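Local coordinates for nuclear RNA export factor 2 (Drosophila melanogaster, PDB 6MRK), which acts in ovaries with Piwi and Nxt1 in cotranscriptional transposon silencing and may take part in mRNA export, the chain here being its NTF2-like domain, at residues Q101-T106 and L132-P137; R24-D29 and V105-H110. All blocks are in the same frame, centred on the assembly; numbering follows the deposited sequence.

Contact 1 (Q101-T106 and L132-P137)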
loop_
_atom_site.group_PDB
_atom_site.type_symbol
_atom_site.label_atom_id
_atom_site.label_comp_id
_atom_site.label_asym_id
_atom_site.label_seq_id
_atom_site.Cartn_x
_atom_site.Cartn_y
_atom_site.Cartn_z
ATOM N N GLN A 101 -17.277 7.111 6.351
ATOM C CA GLN A 101 -17.979 7.714 5.195
ATOM C C GLN A 101 -17.880 6.803 3.981
ATOM O O GLN A 101 -18.553 7.100 2.972
ATOM C CB GLN A 101 -17.345 9.044 4.826
ATOM C CG GLN A 101 -17.190 9.955 6.023
ATOM C CD GLN A 101 -16.826 11.346 5.591
ATOM O OE1 GLN A 101 -15.830 11.905 6.032
ATOM N NE2 GLN A 101 -17.608 11.902 4.686
ATOM N N LEU A 102 -17.028 5.783 4.044
ATOM C CA LEU A 102 -16.812 4.883 2.893
ATOM C C LEU A 102 -17.985 3.917 2.847
ATOM O O LEU A 102 -18.709 3.731 3.824
ATOM C CB LEU A 102 -15.465 4.179 3.038
ATOM C CG LEU A 102 -14.257 5.110 3.085
ATOM C CD1 LEU A 102 -12.984 4.307 3.279
ATOM C CD2 LEU A 102 -14.163 5.955 1.823
ATOM N N PRO A 103 -18.279 3.348 1.669
ATOM C CA PRO A 103 -19.379 2.400 1.558
ATOM C C PRO A 103 -19.140 1.110 2.339
ATOM O O PRO A 103 -18.042 0.807 2.708
ATOM C CB PRO A 103 -19.458 2.087 0.057
ATOM C CG PRO A 103 -18.105 2.495 -0.487
ATOM C CD PRO A 103 -17.639 3.648 0.377
ATOM N N ARG A 104 -20.218 0.374 2.535
ATOM C CA ARG A 104 -20.185 -0.998 3.067
ATOM C C ARG A 104 -19.526 -1.899 2.028
ATOM O O ARG A 104 -19.757 -1.681 0.819
ATOM C CB ARG A 104 -21.604 -1.481 3.352
ATOM C CG ARG A 104 -21.631 -2.556 4.416
ATOM C CD ARG A 104 -23.035 -2.973 4.724
ATOM N NE ARG A 104 -22.974 -4.249 5.410
ATOM C CZ ARG A 104 -23.992 -4.829 6.027
ATOM N NH1 ARG A 104 -25.183 -4.251 6.041
ATOM N NH2 ARG A 104 -23.815 -5.990 6.628
ATOM N N VAL A 105 -18.747 -2.876 2.488
ATOM C CA VAL A 105 -18.078 -3.858 1.590
ATOM C C VAL A 105 -18.300 -5.258 2.158
ATOM O O VAL A 105 -18.822 -5.367 3.267
ATOM C CB VAL A 105 -16.578 -3.540 1.409
ATOM C CG1 VAL A 105 -16.353 -2.150 0.831
ATOM C CG2 VAL A 105 -15.797 -3.710 2.705
ATOM N N THR A 106 -17.976 -6.257 1.347
ATOM C CA THR A 106 -17.733 -7.678 1.691
ATOM C C THR A 106 -16.467 -8.068 0.916
ATOM O O THR A 106 -16.508 -8.031 -0.317
ATOM C CB THR A 106 -18.949 -8.537 1.311
ATOM O OG1 THR A 106 -20.037 -8.170 2.162
ATOM C CG2 THR A 106 -18.730 -10.023 1.443
ATOM N N LEU A 132 -13.179 -7.059 -3.478
ATOM C CA LEU A 132 -14.322 -6.831 -2.570
ATOM C C LEU A 132 -15.532 -6.390 -3.382
ATOM O O LEU A 132 -15.382 -5.954 -4.550
ATOM C CB LEU A 132 -13.964 -5.816 -1.480
ATOM C CG LEU A 132 -13.387 -4.467 -1.916
ATOM C CD1 LEU A 132 -14.462 -3.525 -2.437
ATOM C CD2 LEU A 132 -12.664 -3.810 -0.744
ATOM N N ARG A 133 -16.699 -6.574 -2.782
ATOM C CA ARG A 133 -17.970 -6.104 -3.362
ATOM C C ARG A 133 -18.357 -4.839 -2.598
ATOM O O ARG A 133 -18.433 -4.894 -1.361
ATOM C CB ARG A 133 -19.039 -7.195 -3.325
ATOM C CG ARG A 133 -20.436 -6.646 -3.559
ATOM C CD ARG A 133 -21.527 -7.696 -3.565
ATOM N NE ARG A 133 -21.501 -8.565 -2.394
ATOM C CZ ARG A 133 -21.301 -9.886 -2.407
ATOM N NH1 ARG A 133 -21.120 -10.539 -3.545
ATOM N NH2 ARG A 133 -21.313 -10.559 -1.268
ATOM N N ASP A 134 -18.514 -3.736 -3.324
ATOM C CA ASP A 134 -19.156 -2.498 -2.815
ATOM C C ASP A 134 -20.677 -2.715 -2.825
ATOM O O ASP A 134 -21.245 -3.126 -3.867
ATOM C CB ASP A 134 -18.703 -1.259 -3.598
ATOM C CG ASP A 134 -19.284 0.059 -3.101
ATOM O OD1 ASP A 134 -20.397 0.045 -2.535
ATOM O OD2 ASP A 134 -18.630 1.100 -3.304
ATOM N N GLU A 135 -21.309 -2.467 -1.682
ATOM C CA GLU A 135 -22.744 -2.756 -1.471
ATOM C C GLU A 135 -23.454 -1.447 -1.206
ATOM O O GLU A 135 -22.866 -0.526 -0.640
ATOM C CB GLU A 135 -22.933 -3.705 -0.300
ATOM C CG GLU A 135 -21.951 -4.845 -0.347
ATOM C CD GLU A 135 -22.322 -5.976 0.579
ATOM O OE1 GLU A 135 -22.787 -5.677 1.693
ATOM O OE2 GLU A 135 -22.165 -7.141 0.171
ATOM N N PRO A 136 -24.737 -1.334 -1.586
ATOM C CA PRO A 136 -25.450 -0.080 -1.411
ATOM C C PRO A 136 -26.274 -0.183 -0.130
ATOM O O PRO A 136 -26.506 -1.295 0.362
ATOM C CB PRO A 136 -26.268 -0.098 -2.693
ATOM C CG PRO A 136 -26.616 -1.587 -2.918
ATOM C CD PRO A 136 -25.608 -2.395 -2.126
ATOM N N PRO A 137 -26.740 0.935 0.478
ATOM C CA PRO A 137 -27.652 0.811 1.619
ATOM C C PRO A 137 -28.785 -0.182 1.281
ATOM O O PRO A 137 -29.929 0.045 1.630
ATOM C CB PRO A 137 -28.107 2.261 1.821
ATOM C CG PRO A 137 -26.904 3.068 1.372
ATOM C CD PRO A 137 -26.430 2.335 0.133
#
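Glu135 reaches from strand 123-135 across to Arg104 and Thr106 of the neighbouring strand. Its CB and CG both pass close to Arg104 O, the carbonyl that accepts the Glu135 backbone N at 3.0 Å. CG stands anti to the carbonyl carbon (chi1 -45°), and the chain, extended beyond it, carries the carboxylate back along the strand between two arginines. OE2 takes the NE of Arg133 at 3.0 Å, using its anti lone pair and lying in the guanidinium plane; Thr106 OG1 is also near OE2. OE1 faces Arg104 NE at 4.0 Å from well out of that guanidinium plane, a long salt bridge held by charge alone. The backbones underneath are the two arms of an antiparallel beta hairpin in the curved sheet of the NTF2-like domain. Here Thr106 and Arg133 form a hydrogen-bonded pair, Thr106 N to Arg133 O at 3.1 Å and Arg133 N to Thr106 O at 2.9 Å. On the other face Val105 CG1 meets Leu132 CD1 at 4.0 Å. Asp134 crosses the Pro103 ring at about a right angle, with Asp134 OD2 3.2 Å from Pro103 CG, while Asp134 OD1 salt-bridges Arg65 of helix 59-70.

Contact 2 (R24-D29 and V105-H110)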
loop_
_atom_site.group_PDB
_atom_site.type_symbol
_atom_site.label_atom_id
_atom_site.label_comp_id
_atom_site.label_asym_id
_atom_site.label_seq_id
_atom_site.Cartn_x
_atom_site.Cartn_y
_atom_site.Cartn_z
ATOM N N ARG A 24 -12.587 -8.156 8.245
ATOM C CA ARG A 24 -13.968 -8.561 8.598
ATOM C C ARG A 24 -14.656 -7.434 9.365
ATOM O O ARG A 24 -15.857 -7.270 9.175
ATOM C CB ARG A 24 -13.981 -9.860 9.396
ATOM C CG ARG A 24 -14.085 -11.100 8.519
ATOM C CD ARG A 24 -13.695 -12.355 9.286
ATOM N NE ARG A 24 -13.501 -13.556 8.466
ATOM C CZ ARG A 24 -12.393 -14.307 8.428
ATOM N NH1 ARG A 24 -11.328 -13.998 9.152
ATOM N NH2 ARG A 24 -12.356 -15.385 7.660
ATOM N N GLU A 25 -13.937 -6.685 10.194
ATOM C CA GLU A 25 -14.549 -5.661 11.076
ATOM C C GLU A 25 -14.722 -4.328 10.346
ATOM O O GLU A 25 -15.495 -3.500 10.850
ATOM C CB GLU A 25 -13.693 -5.467 12.315
ATOM C CG GLU A 25 -14.388 -4.678 13.402
ATOM C CD GLU A 25 -13.786 -4.926 14.780
ATOM O OE1 GLU A 25 -12.806 -5.721 14.876
ATOM O OE2 GLU A 25 -14.288 -4.330 15.755
ATOM N N PHE A 26 -14.004 -4.102 9.240
ATOM C CA PHE A 26 -14.182 -2.913 8.372
ATOM C C PHE A 26 -15.487 -3.095 7.601
ATOM O O PHE A 26 -16.191 -2.107 7.390
ATOM C CB PHE A 26 -12.993 -2.719 7.427
ATOM C CG PHE A 26 -13.126 -1.520 6.525
ATOM C CD1 PHE A 26 -12.787 -0.258 6.982
ATOM C CD2 PHE A 26 -13.621 -1.642 5.232
ATOM C CE1 PHE A 26 -12.932 0.858 6.171
ATOM C CE2 PHE A 26 -13.752 -0.526 4.414
ATOM C CZ PHE A 26 -13.412 0.722 4.889
ATOM N N GLU A 27 -15.794 -4.344 7.245
ATOM C CA GLU A 27 -16.888 -4.761 6.318
ATOM C C GLU A 27 -18.179 -4.006 6.636
ATOM O O GLU A 27 -18.632 -3.223 5.768
ATOM C CB GLU A 27 -17.082 -6.285 6.344
ATOM C CG GLU A 27 -15.969 -7.017 5.601
ATOM C CD GLU A 27 -16.240 -8.417 5.082
ATOM O OE1 GLU A 27 -17.253 -9.023 5.492
ATOM O OE2 GLU A 27 -15.421 -8.901 4.266
ATOM N N ASN A 28 -18.760 -4.237 7.813
ATOM C CA ASN A 28 -20.050 -3.608 8.196
ATOM C C ASN A 28 -19.757 -2.198 8.718
ATOM O O ASN A 28 -19.105 -2.071 9.776
ATOM C CB ASN A 28 -20.844 -4.484 9.167
ATOM C CG ASN A 28 -22.227 -3.944 9.453
ATOM O OD1 ASN A 28 -22.517 -2.786 9.170
ATOM N ND2 ASN A 28 -23.079 -4.777 10.024
ATOM N N ASP A 29 -20.225 -1.180 7.988
ATOM C CA ASP A 29 -19.935 0.260 8.246
ATOM C C ASP A 29 -20.626 0.724 9.535
ATOM O O ASP A 29 -20.180 1.731 10.089
ATOM C CB ASP A 29 -20.311 1.148 7.051
ATOM C CG ASP A 29 -21.721 0.971 6.503
ATOM O OD1 ASP A 29 -22.274 -0.141 6.634
ATOM O OD2 ASP A 29 -22.248 1.950 5.930
ATOM N N VAL A 105 -18.747 -2.876 2.488
ATOM C CA VAL A 105 -18.078 -3.858 1.590
ATOM C C VAL A 105 -18.300 -5.258 2.158
ATOM O O VAL A 105 -18.822 -5.367 3.267
ATOM C CB VAL A 105 -16.578 -3.540 1.409
ATOM C CG1 VAL A 105 -16.353 -2.150 0.831
ATOM C CG2 VAL A 105 -15.797 -3.710 2.705
ATOM N N THR A 106 -17.976 -6.257 1.347
ATOM C CA THR A 106 -17.733 -7.678 1.691
ATOM C C THR A 106 -16.467 -8.068 0.916
ATOM O O THR A 106 -16.508 -8.031 -0.317
ATOM C CB THR A 106 -18.949 -8.537 1.311
ATOM O OG1 THR A 106 -20.037 -8.170 2.162
ATOM C CG2 THR A 106 -18.730 -10.023 1.443
ATOM N N HIS A 107 -15.367 -8.376 1.598
ATOM C CA HIS A 107 -14.124 -8.854 0.945
ATOM C C HIS A 107 -14.313 -10.307 0.502
ATOM O O HIS A 107 -14.939 -11.077 1.241
ATOM C CB HIS A 107 -12.924 -8.714 1.890
ATOM C CG HIS A 107 -12.727 -7.347 2.438
ATOM N ND1 HIS A 107 -13.520 -6.849 3.445
ATOM C CD2 HIS A 107 -11.804 -6.401 2.159
ATOM C CE1 HIS A 107 -13.114 -5.636 3.755
ATOM N NE2 HIS A 107 -12.050 -5.331 2.983
ATOM N N ASP A 108 -13.736 -10.678 -0.638
ATOM C CA ASP A 108 -13.655 -12.090 -1.097
ATOM C C ASP A 108 -12.345 -12.677 -0.553
ATOM O O ASP A 108 -11.309 -12.535 -1.199
ATOM C CB ASP A 108 -13.809 -12.165 -2.620
ATOM C CG ASP A 108 -13.584 -13.547 -3.224
ATOM O OD1 ASP A 108 -13.300 -14.492 -2.467
ATOM O OD2 ASP A 108 -13.665 -13.665 -4.462
ATOM N N PHE A 109 -12.382 -13.333 0.600
ATOM C CA PHE A 109 -11.160 -13.752 1.332
ATOM C C PHE A 109 -10.363 -14.775 0.539
ATOM O O PHE A 109 -9.154 -14.847 0.732
ATOM C CB PHE A 109 -11.513 -14.294 2.715
ATOM C CG PHE A 109 -11.754 -13.171 3.686
ATOM C CD1 PHE A 109 -13.005 -12.591 3.818
ATOM C CD2 PHE A 109 -10.692 -12.624 4.379
ATOM C CE1 PHE A 109 -13.192 -11.517 4.670
ATOM C CE2 PHE A 109 -10.885 -11.551 5.233
ATOM C CZ PHE A 109 -12.128 -10.994 5.368
ATOM N N HIS A 110 -11.028 -15.541 -0.316
ATOM C CA HIS A 110 -10.378 -16.520 -1.229
ATOM C C HIS A 110 -9.468 -15.802 -2.235
ATOM O O HIS A 110 -8.586 -16.457 -2.803
ATOM C CB HIS A 110 -11.434 -17.337 -1.980
ATOM C CG HIS A 110 -12.048 -18.433 -1.176
ATOM N ND1 HIS A 110 -12.753 -19.473 -1.769
ATOM C CD2 HIS A 110 -12.075 -18.662 0.157
ATOM C CE1 HIS A 110 -13.185 -20.295 -0.833
ATOM N NE2 HIS A 110 -12.786 -19.816 0.361
#
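Glu27 OE2 collects two N-H groups from His107, joining the last turn of helix 12-27 to strand 104-119 where the helix packs on the sheet of the NTF2-like fold. The ring donates through ND1 at 2.9 Å to the anti lone pair of OE2, with carboxylate and imidazole nearly coplanar, 6° apart. The backbone N of His107 reaches the same OE2 at 2.7 Å, but from above the carboxylate plane. Together the two bonds fix the rotation of the acid. The extended Glu27 chain also brings CG to the edge of the imidazole, 3.3 Å from ND1. Around this pair, Phe26 CD2 touches Val105 CG2 at 3.9 Å, with the methyl near the plane of the ring at its edge. Outward again, Phe156 of strand 152-166 meets the His107 ring at a steep angle, and Arg158 and Arg32 make cation-pi contacts with Phe26. Toward the surface, Arg24 lays its guanidinium flat over one face of Phe109, a cation-pi stack with planes 10° apart and Arg24 CZ 4.5 Å from the centroid of the Phe109 ring. Arg24 CG lies above the plane but beyond the ring outline, 3.7 Å from Phe109 CZ.

In the fold
Strand 104-119 is common to both contacts, whose centres lie about 9 Å apart. Contact 1 pairs one edge of its start with strand 123-135, and contact 2 brings the end of helix 12-27 against it, with Val105 and Thr106 serving in both. Arg104 of contact 1 is also a direct neighbour of contact 2: its CG lies 3.4 Å from Glu27 O and 3.3 Å from Asp29 OD1. Farther along, Leu132 CB packs 3.9 Å from His107 CA. Arg32 ties the two together as well, bonding to the carbonyls of Leu102 and Pro103 in contact 1 and to that of Phe26 in contact 2.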